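Local coordinates for glycoside hydrolase family 16 protein (Bacteroides ovatus, PDB 7KR6), which probably hydrolyses mixed-linkage beta-glucans as an endo-acting glucanase, and is captured here with a fluorinated sugar in its substrate cleft, at residues Gln62-Tyr67 / Thr245-Ile250; Pro127-Met132 / Ile145-Met150; Ile234-Ala239 / Met264-Val269. The protein carries 1 engineered substitution. All blocks are in the same frame, centred on the assembly; numbering follows the deposited sequence.

Contact 1: residues Gln62-Tyr67 / Thr245-Ile250; sequences QELQAY and TGITDI
Leu64 makes the largest share of this contact, and it does so with both branches of its isobutyl end. Leu64 CD2 lies 3.6 Å from Thr248 O, while Leu64 CD1 passes the backbone two residues on, 4.1 Å from Ile250 N, and meets Ile247 CG2 at 4.3 Å. CG is anti to the carbonyl carbon (chi1 -61°), which sends both methyls toward the backbone of 248-250. Gln62 adds a second, smaller touch: its extended chain crosses Thr248 at a slant, with Gln62 CB 3.7 Å from Thr248 CG2. No direct hydrogen bond joins the segments. A single water replaces it, donating to Gln62 O at 2.6 Å and to Thr248 O at 2.8 Å, so two backbone carbonyls are tied together through one molecule. The second shell shapes each segment from within. Thr245 OG1 accepts from Ile247 N (3.0 Å, N-H...O 156°), an ST turn that leads into the touching residues and ends on Ile247, and the same hydroxyl is bonded to Gly242 O. On the other segment Gln65 NE2 donates to Glu63 OE1 at 2.9 Å, nearly in its own amide plane and on the anti side of the carboxylate; Glu63 OE2 is bonded to Asn61 ND2, a residue of the glycan pocket. Only 240 Å² is buried, consistent with a surface contact between residues in loops. Leu64 and Gln65 bond to Val240, and Ala66 to Ile94 and Ser96, which places the contact beside strands 232-240 and 93-107, with Ile250 resting on Ile94 and both Glu63 and Thr245 against Trp126 of strand 125-133.

Contact 2: residues Pro127-Met132 / Ile145-Met150; sequences PAFWMM and IDIMAM. Engineered in segment 145-150: Ala149 (natural residue Glu). With G2F (2-deoxy-2-fluoro-alpha-D-glucopyranose), chain C.
Strands 127-132 and 145-150 run antiparallel (N-to-C directions at 164°), and a classic beta bulge places Ile147 and Met148 together opposite Phe129. Phe129 N donates to Met148 O at 3.0 Å, and Phe129 O receives Met148 N at 3.2 Å plus a weak bond from Ile147 N. The extra residue turns Ile147 toward the partner strand: Ile147 CD1 sits over one face of the Phe129 ring, 3.8 Å from the centroid, a CH-pi contact, and 3.9 Å from Met131 SD. Met131 and Ile145 run side by side, Met131 CE to Ile145 CD1 4.0 Å. On the opposite face, Trp130 CG sits between the backbone N and the carbonyl carbon (chi1 55°), and the indole lies against G2F, whose C6 is 3.4 Å above the Trp130 ring plane, over its centre. The NE1 of Trp130 is hydrogen-bonded to Asn237 OD1. Asp146 OD2 lies 3.6 Å from G2F O5, and Ala149, engineered from glutamate, points to the same face. With Glu144, the natural sequence reads ExDxxE, the bulged signature of laminarinase-like family 16 enzymes. As in relatives, its two glutamates probably serve as nucleophile and acid/base; the second carboxylate is absent here, consistent with an intact sugar lying beside Trp130.

Contact 3: residues Ile234-Ala239 / Met264-Val269; sequences ILFNLA and MYIDWV
Phe236 CG is anti to the carbonyl carbon (chi1 -63°), which carries the ring across to the opposing strand, and Ile266 CG1, likewise placed (chi1 -55°), comes over one face of it. Ile266 CG1 is 4.1 Å from the Phe236 ring centroid and 25° off the normal, a CH-pi contact displaced toward the rim; Ile266 CG2 reaches Phe236 CZ at 4.0 Å. Val269 comes from another direction, its CB near the ring plane and 4.1 Å from Phe236 CZ, so face and edge are touched by different residues. Met264 is extended through all three torsions, which carries its sulfur to the backbone of the other strand: Met264 SD lies 3.5 Å from Asn237 O. Leu238 and Met264 overlap alongside one another, running in opposite senses, with Leu238 CD2 4.1 Å from Met264 CB. No hydrogen bond spans the contact, and the strand axes approach no closer than 8.6 Å, well beyond the spacing of paired strands. Strand 232-240 pairs with 93-107 and 125-133, whereas 261-271 pairs with 80-90 and 112-117. Such face-to-face packing of two sheets through interdigitated apolar residues is the core of the beta-jelly-roll sandwich of glycoside hydrolase family 16.

From the N terminus, residues 62-67 open the longest loop, which contact 1 closes at 245-250. Contact 2 is nested inside it, closing the short hairpin of strands 125-133 and 144-150 before contact 3 begins. Contact 3 crosses contact 1: its first segment, 234-239, lies inside that loop, and its second, 264-269, beyond it. Segment 234-239 meets both others. Tyr67 OH of contact 1 lies 2.9 Å from Asn237 ND2 of contact 3, a probable hydrogen bond. The rings of Phe129 and Phe236 are near-parallel, and Phe129 CD1 lies 3.3 Å from Phe236 CE1. Contact 1 thus joins surface loops, contact 2 neighbours within the glycan-binding sheet, and contact 3 that sheet to the opposing one.

Contact 1: residues Gln62-Tyr67 / Thr245-Ile250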
# COMPACT_ATOMS: atom_id res chain seq x y z
N GLN A 62 -15.78 1.24 1.26
CA GLN A 62 -16.39 1.63 2.57
C GLN A 62 -16.44 3.17 2.75
O GLN A 62 -16.51 3.68 3.90
CB GLN A 62 -15.61 1.02 3.73
CG GLN A 62 -15.66 -0.52 3.78
CD GLN A 62 -14.79 -1.07 4.88
OE1 GLN A 62 -15.21 -1.17 6.04
NE2 GLN A 62 -13.54 -1.38 4.58
N GLU A 63 -16.54 3.90 1.67
CA GLU A 63 -16.64 5.39 1.70
C GLU A 63 -17.97 5.82 2.36
O GLU A 63 -18.99 5.08 2.26
CB GLU A 63 -16.53 6.00 0.31
CG GLU A 63 -15.17 5.73 -0.33
CD GLU A 63 -15.11 5.80 -1.83
OE1 GLU A 63 -16.03 6.34 -2.43
OE2 GLU A 63 -14.13 5.22 -2.39
N LEU A 64 -17.95 6.97 3.03
CA LEU A 64 -19.12 7.49 3.77
C LEU A 64 -20.02 8.34 2.87
O LEU A 64 -21.20 8.45 3.22
CB LEU A 64 -18.62 8.31 4.97
CG LEU A 64 -17.79 7.50 5.98
CD1 LEU A 64 -17.16 8.40 7.04
CD2 LEU A 64 -18.63 6.43 6.61
N GLN A 65 -19.51 9.02 1.85
CA GLN A 65 -20.32 10.00 1.08
C GLN A 65 -21.24 9.26 0.11
O GLN A 65 -20.86 8.22 -0.45
CB GLN A 65 -19.47 10.98 0.28
CG GLN A 65 -18.93 10.42 -1.04
CD GLN A 65 -17.94 9.30 -0.89
OE1 GLN A 65 -17.23 9.21 0.12
NE2 GLN A 65 -17.86 8.47 -1.92
N ALA A 66 -22.39 9.87 -0.12
CA ALA A 66 -23.17 9.65 -1.35
C ALA A 66 -22.61 10.60 -2.41
O ALA A 66 -22.28 11.75 -2.11
CB ALA A 66 -24.61 9.92 -1.07
N TYR A 67 -22.54 10.16 -3.65
CA TYR A 67 -22.24 11.09 -4.74
C TYR A 67 -23.56 11.56 -5.37
O TYR A 67 -24.45 10.68 -5.58
CB TYR A 67 -21.35 10.41 -5.78
CG TYR A 67 -19.90 10.21 -5.35
CD1 TYR A 67 -19.13 11.31 -5.00
CD2 TYR A 67 -19.30 8.96 -5.35
CE1 TYR A 67 -17.79 11.18 -4.67
CE2 TYR A 67 -17.96 8.82 -5.04
CZ TYR A 67 -17.20 9.93 -4.71
OH TYR A 67 -15.87 9.79 -4.39
N THR A 245 -8.42 5.96 4.04
CA THR A 245 -8.25 7.04 5.04
C THR A 245 -8.18 6.43 6.46
O THR A 245 -7.78 7.16 7.38
CB THR A 245 -9.42 8.02 5.01
OG1 THR A 245 -10.59 7.40 5.57
CG2 THR A 245 -9.75 8.56 3.64
N GLY A 246 -8.55 5.17 6.58
CA GLY A 246 -8.70 4.45 7.84
C GLY A 246 -9.93 4.87 8.63
O GLY A 246 -10.11 4.32 9.75
N ILE A 247 -10.82 5.67 8.06
CA ILE A 247 -12.07 6.10 8.70
C ILE A 247 -13.25 5.57 7.92
O ILE A 247 -13.46 6.05 6.76
CB ILE A 247 -12.10 7.63 8.76
CG1 ILE A 247 -10.99 8.15 9.67
CG2 ILE A 247 -13.48 8.11 9.16
CD1 ILE A 247 -10.66 9.60 9.42
N THR A 248 -13.99 4.60 8.49
CA THR A 248 -15.12 3.92 7.82
C THR A 248 -16.37 4.04 8.69
O THR A 248 -17.35 3.49 8.34
CB THR A 248 -14.76 2.47 7.47
OG1 THR A 248 -14.40 1.76 8.65
CG2 THR A 248 -13.60 2.42 6.50
N ASP A 249 -16.33 4.86 9.74
CA ASP A 249 -17.46 5.07 10.69
C ASP A 249 -17.55 6.57 10.88
O ASP A 249 -16.51 7.20 11.14
CB ASP A 249 -17.19 4.27 11.97
CG ASP A 249 -18.04 4.59 13.19
OD1 ASP A 249 -19.05 5.36 13.06
OD2 ASP A 249 -17.67 4.06 14.27
N ILE A 250 -18.74 7.13 10.66
CA ILE A 250 -18.94 8.59 10.80
C ILE A 250 -18.52 9.05 12.20
O ILE A 250 -18.13 10.22 12.31
CB ILE A 250 -20.39 8.99 10.46
CG1 ILE A 250 -20.46 10.51 10.20
CG2 ILE A 250 -21.36 8.47 11.52
CD1 ILE A 250 -21.73 10.96 9.53
O HOH W 1 -18.17 2.82 5.73

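Contact 2: residues Pro127-Met132 / Ile145-Met150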
# COMPACT_ATOMS: atom_id res chain seq x y z
N PRO A 127 -9.47 13.20 -1.73
CA PRO A 127 -9.51 13.65 -3.14
C PRO A 127 -8.63 12.78 -4.02
O PRO A 127 -7.60 12.28 -3.55
CB PRO A 127 -8.84 15.01 -3.09
CG PRO A 127 -7.90 14.93 -1.87
CD PRO A 127 -8.67 14.09 -0.87
N ALA A 128 -9.02 12.65 -5.30
CA ALA A 128 -8.21 11.87 -6.26
C ALA A 128 -8.41 12.40 -7.69
O ALA A 128 -9.48 12.98 -8.03
CB ALA A 128 -8.53 10.40 -6.14
N PHE A 129 -7.36 12.24 -8.46
CA PHE A 129 -7.29 12.50 -9.91
C PHE A 129 -6.77 11.21 -10.52
O PHE A 129 -5.64 10.81 -10.17
CB PHE A 129 -6.35 13.69 -10.13
CG PHE A 129 -5.93 13.95 -11.56
CD1 PHE A 129 -6.80 13.73 -12.64
CD2 PHE A 129 -4.67 14.44 -11.83
CE1 PHE A 129 -6.38 14.01 -13.93
CE2 PHE A 129 -4.25 14.74 -13.11
CZ PHE A 129 -5.12 14.52 -14.16
N TRP A 130 -7.56 10.57 -11.37
CA TRP A 130 -7.25 9.19 -11.77
C TRP A 130 -7.89 8.84 -13.12
O TRP A 130 -8.52 9.68 -13.72
CB TRP A 130 -7.67 8.27 -10.63
CG TRP A 130 -9.08 8.35 -10.15
CD1 TRP A 130 -9.70 9.38 -9.49
CD2 TRP A 130 -10.00 7.25 -10.08
NE1 TRP A 130 -10.94 9.00 -9.08
CE2 TRP A 130 -11.15 7.71 -9.43
CE3 TRP A 130 -9.95 5.92 -10.51
CZ2 TRP A 130 -12.21 6.87 -9.14
CZ3 TRP A 130 -11.02 5.10 -10.23
CH2 TRP A 130 -12.13 5.57 -9.57
N MET A 131 -7.60 7.63 -13.58
CA MET A 131 -7.99 7.19 -14.93
C MET A 131 -8.38 5.72 -14.86
O MET A 131 -7.78 4.98 -14.04
CB MET A 131 -6.83 7.39 -15.91
CG MET A 131 -6.45 8.82 -16.12
SD MET A 131 -4.85 8.99 -16.94
CE MET A 131 -4.87 7.83 -18.32
N MET A 132 -9.33 5.30 -15.69
CA MET A 132 -9.58 3.85 -15.88
C MET A 132 -9.70 3.55 -17.36
O MET A 132 -9.98 4.46 -18.14
CB MET A 132 -10.84 3.35 -15.18
CG MET A 132 -10.71 3.26 -13.65
SD MET A 132 -12.08 2.48 -12.78
CE MET A 132 -13.27 3.80 -12.69
N ILE A 145 -5.26 3.91 -13.08
CA ILE A 145 -4.07 4.75 -12.74
C ILE A 145 -4.55 5.80 -11.77
O ILE A 145 -5.40 6.61 -12.13
CB ILE A 145 -3.41 5.39 -13.96
CG1 ILE A 145 -3.11 4.38 -15.06
CG2 ILE A 145 -2.18 6.12 -13.50
CD1 ILE A 145 -2.74 5.03 -16.35
N ASP A 146 -4.04 5.74 -10.54
CA ASP A 146 -4.30 6.76 -9.52
C ASP A 146 -3.15 7.74 -9.62
O ASP A 146 -2.10 7.47 -9.07
CB ASP A 146 -4.55 6.12 -8.18
CG ASP A 146 -5.04 7.05 -7.12
OD1 ASP A 146 -5.50 8.18 -7.49
OD2 ASP A 146 -5.06 6.54 -5.94
N ILE A 147 -3.37 8.86 -10.32
CA ILE A 147 -2.27 9.81 -10.59
C ILE A 147 -1.90 10.47 -9.25
O ILE A 147 -0.71 10.52 -8.88
CB ILE A 147 -2.65 10.86 -11.64
CG1 ILE A 147 -2.93 10.23 -13.00
CG2 ILE A 147 -1.56 11.92 -11.75
CD1 ILE A 147 -3.57 11.16 -13.98
N MET A 148 -2.91 10.93 -8.55
CA MET A 148 -2.71 11.55 -7.23
C MET A 148 -3.92 11.22 -6.37
O MET A 148 -5.04 11.32 -6.83
CB MET A 148 -2.55 13.07 -7.40
CG MET A 148 -2.55 13.93 -6.11
SD MET A 148 -4.16 14.23 -5.36
CE MET A 148 -4.91 15.36 -6.52
N ALA A 149 -3.65 10.89 -5.12
CA ALA A 149 -4.63 10.87 -4.04
C ALA A 149 -3.96 11.43 -2.81
O ALA A 149 -2.75 11.22 -2.63
CB ALA A 149 -5.13 9.49 -3.79
N MET A 150 -4.72 12.15 -2.00
CA MET A 150 -4.24 12.53 -0.64
C MET A 150 -5.28 12.05 0.36
O MET A 150 -6.40 11.67 -0.01
CB MET A 150 -4.04 14.04 -0.53
CG MET A 150 -3.00 14.52 -1.49
SD MET A 150 -2.41 16.19 -1.23
CE MET A 150 -1.24 15.90 0.09
C1 G2F C . -7.97 3.63 -7.38
C2 G2F C . -8.83 2.68 -6.62
C3 G2F C . -10.28 3.14 -6.59
C4 G2F C . -10.32 4.51 -5.96
C5 G2F C . -9.46 5.44 -6.86
C6 G2F C . -9.41 6.90 -6.49
O3 G2F C . -11.08 2.19 -5.89
O4 G2F C . -11.73 4.92 -5.88
O5 G2F C . -8.09 4.99 -6.95
O6 G2F C . -9.08 7.04 -5.06
F2 G2F C . -8.64 1.37 -7.14

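Contact 3: residues Ile234-Ala239 / Met264-Val269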
# COMPACT_ATOMS: atom_id res chain seq x y z
N ILE A 234 -10.87 9.75 -17.82
CA ILE A 234 -10.42 10.59 -16.67
C ILE A 234 -11.50 10.63 -15.62
O ILE A 234 -12.71 10.70 -15.96
CB ILE A 234 -10.04 12.00 -17.16
CG1 ILE A 234 -9.01 11.96 -18.28
CG2 ILE A 234 -9.57 12.88 -16.01
CD1 ILE A 234 -8.97 13.20 -19.16
N LEU A 235 -11.08 10.62 -14.36
CA LEU A 235 -11.98 10.81 -13.22
C LEU A 235 -11.39 11.82 -12.25
O LEU A 235 -10.15 11.92 -12.13
CB LEU A 235 -12.25 9.53 -12.44
CG LEU A 235 -12.78 8.35 -13.25
CD1 LEU A 235 -11.65 7.41 -13.63
CD2 LEU A 235 -13.84 7.63 -12.48
N PHE A 236 -12.31 12.55 -11.61
CA PHE A 236 -12.02 13.40 -10.42
C PHE A 236 -13.08 13.12 -9.37
O PHE A 236 -14.27 13.02 -9.69
CB PHE A 236 -12.06 14.90 -10.72
CG PHE A 236 -11.03 15.41 -11.71
CD1 PHE A 236 -9.74 15.75 -11.35
CD2 PHE A 236 -11.42 15.60 -13.03
CE1 PHE A 236 -8.85 16.27 -12.28
CE2 PHE A 236 -10.51 16.05 -13.97
CZ PHE A 236 -9.23 16.40 -13.60
N ASN A 237 -12.68 13.08 -8.10
CA ASN A 237 -13.70 12.88 -7.03
C ASN A 237 -13.15 13.38 -5.72
O ASN A 237 -11.91 13.51 -5.58
CB ASN A 237 -14.10 11.42 -6.85
CG ASN A 237 -12.97 10.60 -6.28
OD1 ASN A 237 -11.93 10.41 -6.94
ND2 ASN A 237 -13.04 10.33 -4.98
N LEU A 238 -14.07 13.70 -4.82
CA LEU A 238 -13.73 14.02 -3.41
C LEU A 238 -14.50 13.02 -2.57
O LEU A 238 -15.71 13.22 -2.28
CB LEU A 238 -14.02 15.49 -3.10
CG LEU A 238 -13.80 15.92 -1.65
CD1 LEU A 238 -12.35 15.73 -1.23
CD2 LEU A 238 -14.13 17.39 -1.54
N ALA A 239 -13.83 11.94 -2.16
CA ALA A 239 -14.44 10.93 -1.28
C ALA A 239 -14.31 11.45 0.15
O ALA A 239 -13.44 12.32 0.40
CB ALA A 239 -13.81 9.57 -1.45
N MET A 264 -13.13 20.93 -3.45
CA MET A 264 -11.94 20.63 -4.27
C MET A 264 -12.17 21.35 -5.61
O MET A 264 -13.27 21.26 -6.13
CB MET A 264 -11.85 19.13 -4.46
CG MET A 264 -10.91 18.66 -5.51
SD MET A 264 -10.97 16.83 -5.55
CE MET A 264 -9.79 16.45 -6.82
N TYR A 265 -11.16 22.04 -6.10
CA TYR A 265 -11.25 22.89 -7.31
C TYR A 265 -10.30 22.41 -8.40
O TYR A 265 -9.09 22.20 -8.16
CB TYR A 265 -10.86 24.32 -6.97
CG TYR A 265 -11.64 24.98 -5.85
CD1 TYR A 265 -12.82 25.65 -6.10
CD2 TYR A 265 -11.15 25.01 -4.55
CE1 TYR A 265 -13.52 26.29 -5.09
CE2 TYR A 265 -11.84 25.64 -3.53
CZ TYR A 265 -13.00 26.33 -3.81
OH TYR A 265 -13.68 26.95 -2.80
N ILE A 266 -10.81 22.27 -9.64
CA ILE A 266 -9.99 21.92 -10.83
C ILE A 266 -10.11 23.08 -11.82
O ILE A 266 -11.22 23.34 -12.32
CB ILE A 266 -10.36 20.56 -11.45
CG1 ILE A 266 -10.31 19.40 -10.45
CG2 ILE A 266 -9.43 20.25 -12.59
CD1 ILE A 266 -11.55 19.20 -9.60
N ASP A 267 -9.01 23.78 -12.02
CA ASP A 267 -9.01 25.01 -12.88
C ASP A 267 -9.03 24.56 -14.33
O ASP A 267 -9.68 25.25 -15.17
CB ASP A 267 -7.76 25.84 -12.64
CG ASP A 267 -7.80 27.23 -13.26
OD1 ASP A 267 -8.87 27.58 -13.81
OD2 ASP A 267 -6.79 27.93 -13.16
N TRP A 268 -8.36 23.47 -14.64
CA TRP A 268 -8.21 23.01 -16.04
C TRP A 268 -7.62 21.61 -16.04
O TRP A 268 -6.99 21.19 -15.06
CB TRP A 268 -7.37 23.97 -16.91
CG TRP A 268 -6.02 24.35 -16.39
CD1 TRP A 268 -5.69 25.56 -15.82
CD2 TRP A 268 -4.81 23.59 -16.42
NE1 TRP A 268 -4.37 25.58 -15.50
CE2 TRP A 268 -3.79 24.40 -15.89
CE3 TRP A 268 -4.47 22.31 -16.88
CZ2 TRP A 268 -2.48 23.98 -15.74
CZ3 TRP A 268 -3.17 21.88 -16.73
CH2 TRP A 268 -2.20 22.70 -16.16
N VAL A 269 -7.89 20.89 -17.11
CA VAL A 269 -7.23 19.60 -17.42
C VAL A 269 -6.89 19.65 -18.90
O VAL A 269 -7.66 20.21 -19.69
CB VAL A 269 -8.09 18.40 -16.99
CG1 VAL A 269 -9.50 18.40 -17.57
CG2 VAL A 269 -7.38 17.07 -17.27